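Catechol 2,3-dioxygenase (Pseudomonas sp. KL28, PDB 3HPY) probably catalyses the extradiol ring cleavage of catechol with dioxygen, giving 2-hydroxy-6-oxohexa-2,4-dienoate at a non-haem iron centre. Local coordinates at residues 24-27 with 31-34; 51-56 with 101-106; 57-60 with 66-69. One frame throughout, in Å; residues are numbered along the deposited sequence.

Contact 1: 24-27 with 31-34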
loop_
_atom_site.group_PDB
_atom_site.type_symbol
_atom_site.label_atom_id
_atom_site.label_comp_id
_atom_site.label_asym_id
_atom_site.label_seq_id
_atom_site.Cartn_x
_atom_site.Cartn_y
_atom_site.Cartn_z
ATOM N N HIS C 24 12.546 -25.233 10.561
ATOM C CA HIS C 24 12.435 -24.832 9.162
ATOM C C HIS C 24 11.307 -23.834 8.958
ATOM O O HIS C 24 11.491 -22.791 8.326
ATOM C CB HIS C 24 12.168 -26.062 8.290
ATOM C CG HIS C 24 11.740 -25.730 6.895
ATOM N ND1 HIS C 24 12.625 -25.319 5.921
ATOM C CD2 HIS C 24 10.512 -25.711 6.320
ATOM C CE1 HIS C 24 11.962 -25.063 4.807
ATOM N NE2 HIS C 24 10.678 -25.292 5.022
ATOM N N PHE C 25 10.136 -24.163 9.494
ATOM C CA PHE C 25 8.983 -23.293 9.339
ATOM C C PHE C 25 9.189 -21.887 9.903
ATOM O O PHE C 25 9.096 -20.900 9.174
ATOM C CB PHE C 25 7.744 -23.933 9.973
ATOM C CG PHE C 25 6.533 -23.046 9.952
ATOM C CD1 PHE C 25 6.235 -22.231 11.036
ATOM C CD2 PHE C 25 5.710 -22.998 8.830
ATOM C CE1 PHE C 25 5.140 -21.379 11.010
ATOM C CE2 PHE C 25 4.608 -22.144 8.792
ATOM C CZ PHE C 25 4.324 -21.336 9.880
ATOM N N TYR C 26 9.477 -21.796 11.196
ATOM C CA TYR C 26 9.666 -20.502 11.832
ATOM C C TYR C 26 10.874 -19.720 11.343
ATOM O O TYR C 26 10.955 -18.515 11.551
ATOM C CB TYR C 26 9.742 -20.667 13.354
ATOM C CG TYR C 26 8.391 -20.885 13.996
ATOM C CD1 TYR C 26 7.433 -19.866 14.008
ATOM C CD2 TYR C 26 8.053 -22.112 14.561
ATOM C CE1 TYR C 26 6.170 -20.066 14.565
ATOM C CE2 TYR C 26 6.788 -22.324 15.126
ATOM C CZ TYR C 26 5.856 -21.294 15.123
ATOM O OH TYR C 26 4.613 -21.480 15.689
ATOM N N ARG C 27 11.808 -20.383 10.682
ATOM C CA ARG C 27 12.982 -19.668 10.214
ATOM C C ARG C 27 12.922 -19.295 8.734
ATOM O O ARG C 27 13.260 -18.171 8.355
ATOM C CB ARG C 27 14.245 -20.489 10.482
ATOM C CG ARG C 27 15.446 -19.621 10.793
ATOM C CD ARG C 27 16.693 -20.077 10.071
ATOM N NE ARG C 27 17.163 -21.378 10.534
ATOM C CZ ARG C 27 18.342 -21.892 10.208
ATOM N NH1 ARG C 27 19.164 -21.212 9.420
ATOM N NH2 ARG C 27 18.702 -23.084 10.672
ATOM N N GLY C 31 10.083 -16.410 8.842
ATOM C CA GLY C 31 11.188 -15.473 8.772
ATOM C C GLY C 31 11.782 -14.995 10.084
ATOM O O GLY C 31 12.286 -13.872 10.154
ATOM N N LEU C 32 11.711 -15.815 11.128
ATOM C CA LEU C 32 12.321 -15.449 12.405
ATOM C C LEU C 32 13.806 -15.774 12.316
ATOM O O LEU C 32 14.216 -16.660 11.555
ATOM C CB LEU C 32 11.718 -16.252 13.562
ATOM C CG LEU C 32 10.463 -15.706 14.248
ATOM C CD1 LEU C 32 9.504 -15.145 13.237
ATOM C CD2 LEU C 32 9.816 -16.799 15.065
ATOM N N VAL C 33 14.601 -15.056 13.104
ATOM C CA VAL C 33 16.045 -15.235 13.159
ATOM C C VAL C 33 16.394 -16.180 14.319
ATOM O O VAL C 33 16.112 -15.871 15.472
ATOM C CB VAL C 33 16.740 -13.858 13.370
ATOM C CG1 VAL C 33 18.247 -14.024 13.463
ATOM C CG2 VAL C 33 16.378 -12.915 12.214
ATOM N N GLU C 34 16.988 -17.333 14.009
ATOM C CA GLU C 34 17.365 -18.311 15.038
ATOM C C GLU C 34 18.477 -17.694 15.850
ATOM O O GLU C 34 19.378 -17.083 15.291
ATOM C CB GLU C 34 17.868 -19.605 14.405
ATOM C CG GLU C 34 18.184 -20.678 15.434
ATOM C CD GLU C 34 18.535 -22.011 14.807
ATOM O OE1 GLU C 34 17.823 -22.438 13.873
ATOM O OE2 GLU C 34 19.516 -22.637 15.266
#
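Tyr26 and Leu32 meet through both backbone and side chain where the helix gives way to the strand that follows. The amide of Leu32 donates to Tyr26 O, 2.8 Å from N to O and 151° at the hydrogen, approaching in the carbonyl plane, so a carbonyl near the helix end is paired by an amide from beyond it. Beyond this bond the two side chains run side by side and point the same way, and Leu32 CD2 rests 4.0 Å from Tyr26 CD1. Leucine suits the place, its methyl CD2 giving an apolar neighbour to a ring that has Phe25 CD1 over one face.

Arg27 makes the second set of contacts. Its CG is 3.3 Å from Leu32 O, and its guanidinium reaches Glu34, with NH2 3.4 Å from OE1. The guanidinium and carboxylate planes stand 85° apart, so this is a long, single-oxygen salt bridge and not a side-by-side pairing. Glu34 reaches it with an extended chain, whereas that of Arg27 is bent at chi2 and chi3. Gly31 is the first residue after the helix to leave helical angles. At its positive phi of 78° a CB would be jammed against the carbonyl O of the residue before, which by itself calls for glycine; its CA-H also points at Arg27 O, 3.4 Å from CA to O.

The contact thus joins the C-terminal end of helix 19-29 to strand 33-37, an outermost strand of the eight-stranded sheet within this chain. Tyr26 OH is hydrogen-bonded to Tyr56 OH and Asp260 OD2, and Leu32 and Glu34 lie against Phe45 of strand 43-46, seating the helix end on the sheet.

Contact 2: 51-56 with 101-106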
loop_
_atom_site.group_PDB
_atom_site.type_symbol
_atom_site.label_atom_id
_atom_site.label_comp_id
_atom_site.label_asym_id
_atom_site.label_seq_id
_atom_site.Cartn_x
_atom_site.Cartn_y
_atom_site.Cartn_z
ATOM N N ARG C 51 15.664 -6.120 19.262
ATOM C CA ARG C 51 17.067 -6.031 19.648
ATOM C C ARG C 51 17.505 -7.113 20.630
ATOM O O ARG C 51 18.688 -7.457 20.691
ATOM C CB ARG C 51 17.361 -4.640 20.233
ATOM C CG ARG C 51 16.944 -3.519 19.296
ATOM C CD ARG C 51 17.588 -2.195 19.640
ATOM N NE ARG C 51 17.068 -1.142 18.775
ATOM C CZ ARG C 51 17.438 0.131 18.839
ATOM N NH1 ARG C 51 18.340 0.520 19.730
ATOM N NH2 ARG C 51 16.902 1.012 18.009
ATOM N N ASP C 52 16.549 -7.663 21.373
ATOM C CA ASP C 52 16.849 -8.694 22.362
ATOM C C ASP C 52 17.024 -10.096 21.778
ATOM O O ASP C 52 16.440 -10.433 20.745
ATOM C CB ASP C 52 15.781 -8.679 23.462
ATOM C CG ASP C 52 15.948 -7.496 24.418
ATOM O OD1 ASP C 52 16.992 -6.804 24.332
ATOM O OD2 ASP C 52 15.053 -7.264 25.257
ATOM N N HIS C 53 17.839 -10.905 22.454
ATOM C CA HIS C 53 18.169 -12.265 22.020
ATOM C C HIS C 53 17.059 -13.149 21.459
ATOM O O HIS C 53 17.248 -13.811 20.434
ATOM C CB HIS C 53 18.861 -13.014 23.163
ATOM C CG HIS C 53 19.283 -14.406 22.808
ATOM N ND1 HIS C 53 18.478 -15.507 23.015
ATOM C CD2 HIS C 53 20.437 -14.880 22.282
ATOM C CE1 HIS C 53 19.120 -16.597 22.639
ATOM N NE2 HIS C 53 20.312 -16.245 22.190
ATOM N N SER C 54 15.909 -13.164 22.118
ATOM C CA SER C 54 14.813 -14.014 21.677
ATOM C C SER C 54 13.450 -13.484 22.092
ATOM O O SER C 54 13.343 -12.707 23.040
ATOM C CB SER C 54 14.980 -15.402 22.291
ATOM O OG SER C 54 14.779 -15.327 23.699
ATOM N N CYS C 55 12.417 -13.936 21.379
ATOM C CA CYS C 55 11.023 -13.577 21.642
ATOM C C CYS C 55 10.138 -14.812 21.373
ATOM O O CYS C 55 8.967 -14.855 21.744
ATOM C CB CYS C 55 10.575 -12.434 20.733
ATOM S SG CYS C 55 10.214 -12.942 19.026
ATOM N N TYR C 56 10.716 -15.820 20.727
ATOM C CA TYR C 56 9.980 -17.042 20.417
ATOM C C TYR C 56 10.906 -18.247 20.541
ATOM O O TYR C 56 11.981 -18.291 19.924
ATOM C CB TYR C 56 9.420 -16.984 18.995
ATOM C CG TYR C 56 8.208 -17.862 18.779
ATOM C CD1 TYR C 56 6.940 -17.445 19.181
ATOM C CD2 TYR C 56 8.322 -19.108 18.151
ATOM C CE1 TYR C 56 5.810 -18.237 18.957
ATOM C CE2 TYR C 56 7.198 -19.910 17.923
ATOM C CZ TYR C 56 5.946 -19.463 18.325
ATOM O OH TYR C 56 4.828 -20.225 18.067
ATOM N N MET C 101 17.350 -20.013 30.866
ATOM C CA MET C 101 17.049 -19.713 29.469
ATOM C C MET C 101 18.295 -19.023 28.914
ATOM O O MET C 101 18.906 -18.193 29.590
ATOM C CB MET C 101 15.844 -18.766 29.353
ATOM C CG MET C 101 14.566 -19.419 28.844
ATOM S SD MET C 101 13.183 -18.244 28.557
ATOM C CE MET C 101 13.661 -17.516 26.999
ATOM N N LEU C 102 18.674 -19.375 27.690
ATOM C CA LEU C 102 19.848 -18.790 27.050
ATOM C C LEU C 102 19.812 -17.263 27.052
ATOM O O LEU C 102 18.774 -16.646 26.792
ATOM C CB LEU C 102 19.955 -19.288 25.610
ATOM C CG LEU C 102 21.167 -20.126 25.220
ATOM C CD1 LEU C 102 20.978 -20.634 23.803
ATOM C CD2 LEU C 102 22.426 -19.296 25.328
ATOM N N GLU C 103 20.963 -16.671 27.359
ATOM C CA GLU C 103 21.139 -15.224 27.395
ATOM C C GLU C 103 20.075 -14.474 28.187
ATOM O O GLU C 103 19.931 -13.258 28.043
ATOM C CB GLU C 103 21.196 -14.688 25.967
ATOM C CG GLU C 103 22.237 -15.394 25.121
ATOM C CD GLU C 103 23.631 -15.311 25.720
ATOM O OE1 GLU C 103 24.192 -14.199 25.802
ATOM O OE2 GLU C 103 24.167 -16.365 26.117
ATOM N N THR C 104 19.356 -15.198 29.042
ATOM C CA THR C 104 18.298 -14.607 29.853
ATOM C C THR C 104 18.585 -14.541 31.352
ATOM O O THR C 104 19.252 -15.418 31.924
ATOM C CB THR C 104 16.992 -15.375 29.666
ATOM O OG1 THR C 104 16.794 -15.620 28.269
ATOM C CG2 THR C 104 15.813 -14.574 30.218
ATOM N N GLY C 105 18.053 -13.494 31.980
ATOM C CA GLY C 105 18.228 -13.298 33.402
ATOM C C GLY C 105 17.137 -14.025 34.149
ATOM O O GLY C 105 16.266 -14.650 33.547
ATOM N N GLU C 106 17.177 -13.956 35.468
ATOM C CA GLU C 106 16.171 -14.632 36.251
ATOM C C GLU C 106 14.833 -13.965 35.981
ATOM O O GLU C 106 14.774 -12.770 35.693
ATOM C CB GLU C 106 16.525 -14.539 37.719
ATOM C CG GLU C 106 16.579 -13.131 38.183
ATOM C CD GLU C 106 16.812 -13.024 39.665
ATOM O OE1 GLU C 106 16.762 -11.888 40.169
ATOM O OE2 GLU C 106 17.043 -14.063 40.327
#
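The side chain of Glu103 packs over one face of the His53 ring, and this pair carries most of the contact. Glu103 CG is 3.7 Å from the ring centroid and 26° off its normal, a CH-pi contact displaced toward the CD2 edge, where CG is 3.4 Å from CD2. The two side chains cross at about a right angle. Having CG anti to the backbone N (chi1 -178°) carries the ring of His53 out to meet the other loop, while Glu103 bends at chi2 and takes its carboxylate off to one side, where OE1 bonds Thr125 OG1. Glutamate therefore serves in two ways, with an aliphatic stem for the ring and a polar end for a neighbouring loop. Leu102 offers the imidazole an apolar CB, 4.1 Å from His53 CE1.

The nitrogens of the ring fare differently: NE2 makes a weak hydrogen bond to Thr35 O, but ND1 is buried by the contact and has no partner in the model.

What presents Leu102 and Glu103 to the ring is a turn closed by Thr104 N to Met101 O at 3.1 Å and braced by Thr104 OG1 on Leu102 O at 2.7 Å. Glu103 sits at its positive-phi corner (49°). The motif is a type II beta turn in the loop between strands 93-96 and 107-111, packed against the loop into strand 56-60 of the same VOC-range sheet.

Contact 3: 57-60 with 66-69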
loop_
_atom_site.group_PDB
_atom_site.type_symbol
_atom_site.label_atom_id
_atom_site.label_comp_id
_atom_site.label_asym_id
_atom_site.label_seq_id
_atom_site.Cartn_x
_atom_site.Cartn_y
_atom_site.Cartn_z
ATOM N N ILE C 57 10.487 -19.226 21.338
ATOM C CA ILE C 57 11.288 -20.425 21.548
ATOM C C ILE C 57 10.430 -21.682 21.436
ATOM O O ILE C 57 9.378 -21.786 22.066
ATOM C CB ILE C 57 11.975 -20.424 22.943
ATOM C CG1 ILE C 57 12.607 -19.059 23.242
ATOM C CG2 ILE C 57 13.093 -21.444 22.956
ATOM C CD1 ILE C 57 11.729 -18.126 24.042
ATOM N N ILE C 58 10.884 -22.638 20.632
ATOM C CA ILE C 58 10.134 -23.868 20.461
ATOM C C ILE C 58 10.819 -25.049 21.128
ATOM O O ILE C 58 12.049 -25.087 21.260
ATOM C CB ILE C 58 9.895 -24.185 18.968
ATOM C CG1 ILE C 58 11.187 -23.994 18.179
ATOM C CG2 ILE C 58 8.794 -23.287 18.426
ATOM C CD1 ILE C 58 11.138 -24.536 16.780
ATOM N N ARG C 59 10.000 -26.006 21.546
ATOM C CA ARG C 59 10.469 -27.208 22.223
ATOM C C ARG C 59 9.640 -28.415 21.781
ATOM O O ARG C 59 8.410 -28.405 21.900
ATOM C CB ARG C 59 10.339 -27.017 23.736
ATOM C CG ARG C 59 10.663 -28.244 24.567
ATOM C CD ARG C 59 10.562 -27.929 26.063
ATOM N NE ARG C 59 9.195 -27.653 26.505
ATOM C CZ ARG C 59 8.326 -28.586 26.877
ATOM N NH1 ARG C 59 8.678 -29.866 26.860
ATOM N NH2 ARG C 59 7.108 -28.242 27.276
ATOM N N GLU C 60 10.310 -29.451 21.276
ATOM C CA GLU C 60 9.614 -30.652 20.817
ATOM C C GLU C 60 8.948 -31.342 21.993
ATOM O O GLU C 60 9.608 -32.013 22.784
ATOM C CB GLU C 60 10.585 -31.629 20.139
ATOM C CG GLU C 60 9.889 -32.849 19.538
ATOM C CD GLU C 60 10.839 -33.807 18.846
ATOM O OE1 GLU C 60 11.515 -33.398 17.879
ATOM O OE2 GLU C 60 10.908 -34.978 19.270
ATOM N N ILE C 66 1.196 -23.706 24.384
ATOM C CA ILE C 66 2.156 -22.797 24.994
ATOM C C ILE C 66 2.558 -23.202 26.410
ATOM O O ILE C 66 1.712 -23.573 27.218
ATOM C CB ILE C 66 1.593 -21.360 25.048
ATOM C CG1 ILE C 66 2.630 -20.423 25.668
ATOM C CG2 ILE C 66 0.296 -21.334 25.858
ATOM C CD1 ILE C 66 2.266 -18.966 25.567
ATOM N N ASP C 67 3.853 -23.139 26.703
ATOM C CA ASP C 67 4.331 -23.459 28.043
ATOM C C ASP C 67 4.151 -22.208 28.896
ATOM O O ASP C 67 3.549 -22.247 29.967
ATOM C CB ASP C 67 5.811 -23.860 28.031
ATOM C CG ASP C 67 6.063 -25.154 27.274
ATOM O OD1 ASP C 67 5.193 -26.050 27.324
ATOM O OD2 ASP C 67 7.138 -25.284 26.641
ATOM N N PHE C 68 4.658 -21.086 28.398
ATOM C CA PHE C 68 4.554 -19.835 29.131
ATOM C C PHE C 68 4.758 -18.609 28.246
ATOM O O PHE C 68 5.284 -18.707 27.136
ATOM C CB PHE C 68 5.561 -19.835 30.289
ATOM C CG PHE C 68 6.976 -20.071 29.863
ATOM C CD1 PHE C 68 7.774 -19.012 29.433
ATOM C CD2 PHE C 68 7.520 -21.354 29.903
ATOM C CE1 PHE C 68 9.099 -19.224 29.048
ATOM C CE2 PHE C 68 8.845 -21.581 29.518
ATOM C CZ PHE C 68 9.639 -20.509 29.089
ATOM N N PHE C 69 4.326 -17.460 28.749
ATOM C CA PHE C 69 4.432 -16.197 28.030
ATOM C C PHE C 69 5.051 -15.156 28.959
ATOM O O PHE C 69 4.507 -14.871 30.024
ATOM C CB PHE C 69 3.039 -15.746 27.591
ATOM C CG PHE C 69 3.049 -14.616 26.602
ATOM C CD1 PHE C 69 2.629 -13.347 26.974
ATOM C CD2 PHE C 69 3.468 -14.830 25.291
ATOM C CE1 PHE C 69 2.623 -12.301 26.055
ATOM C CE2 PHE C 69 3.465 -13.795 24.369
ATOM C CZ PHE C 69 3.041 -12.526 24.754
#
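Arg59 stretches away from its strand with CG anti to the backbone N and chi2 also extended, then turns at chi3 (68°), which swings the guanidinium toward Asp67. Asp67 answers with CG anti to its carbonyl carbon, and the two side chains cross at about a right angle. Their charged groups are nonetheless turned only 28° from coplanar, and Asp67 CG lies in the guanidinium plane, so the carboxylate meets the NE/NH2 edge of the guanidinium.

Arg59 NE donates to Asp67 OD2 over 3.1 Å, on the syn side but 32° out of the carboxylate plane. Arg59 NH2 reaches both oxygens of Asp67, OD1 at 2.9 Å and OD2 at 3.0 Å, though both of these bonds are weak. OD2 is thus shared by two N-H groups of one arginine, and the doubled grip limits rotation of either group.

Arginine fits because a long chain is needed to cover the gap: the nearest CA atoms, those of Arg59 and Asp67, are 9.3 Å apart. Strand 9-16 runs between strands 56-60 and 65-73 in the sheet, and the bridge spans it. Asp67 stands at a classic beta bulge, where it and Phe68 both face Gln13, and the chain turns a corner there.

Arg15 of the intervening strand also makes a salt bridge to Asp67 OD1. Aspartate suits the place because its short chain holds the carboxylate close to the bulge, between Arg59 and Arg15. Held by two arginines, it would be expected to stay ionised, and its single carboxylate would partly offset positive charge from two neighbouring strands at this partly exposed site.

Overall arrangement
All three contacts belong to the VOC region and meet through strand 56-60 and the loop before it. Contact 1 touches contact 2 where Leu32 CD2 packs 4.0 Å from Tyr56 CB, and contact 3 where Tyr26 CE2 packs 4.0 Å from Ile58 CG2. Contact 2 reaches contact 3 through Met101, its CE 3.6 Å from Ile57 CD1; in sequence, contact 3 falls between the two segments of contact 2. Their centres lie 13 to 16 Å apart. In contact 1 the Tyr26 side chain is about 9 Å from that of iron ligand His216 and about 14 Å from the iron; contacts 2 and 3 lie away from the metal and substrate sites.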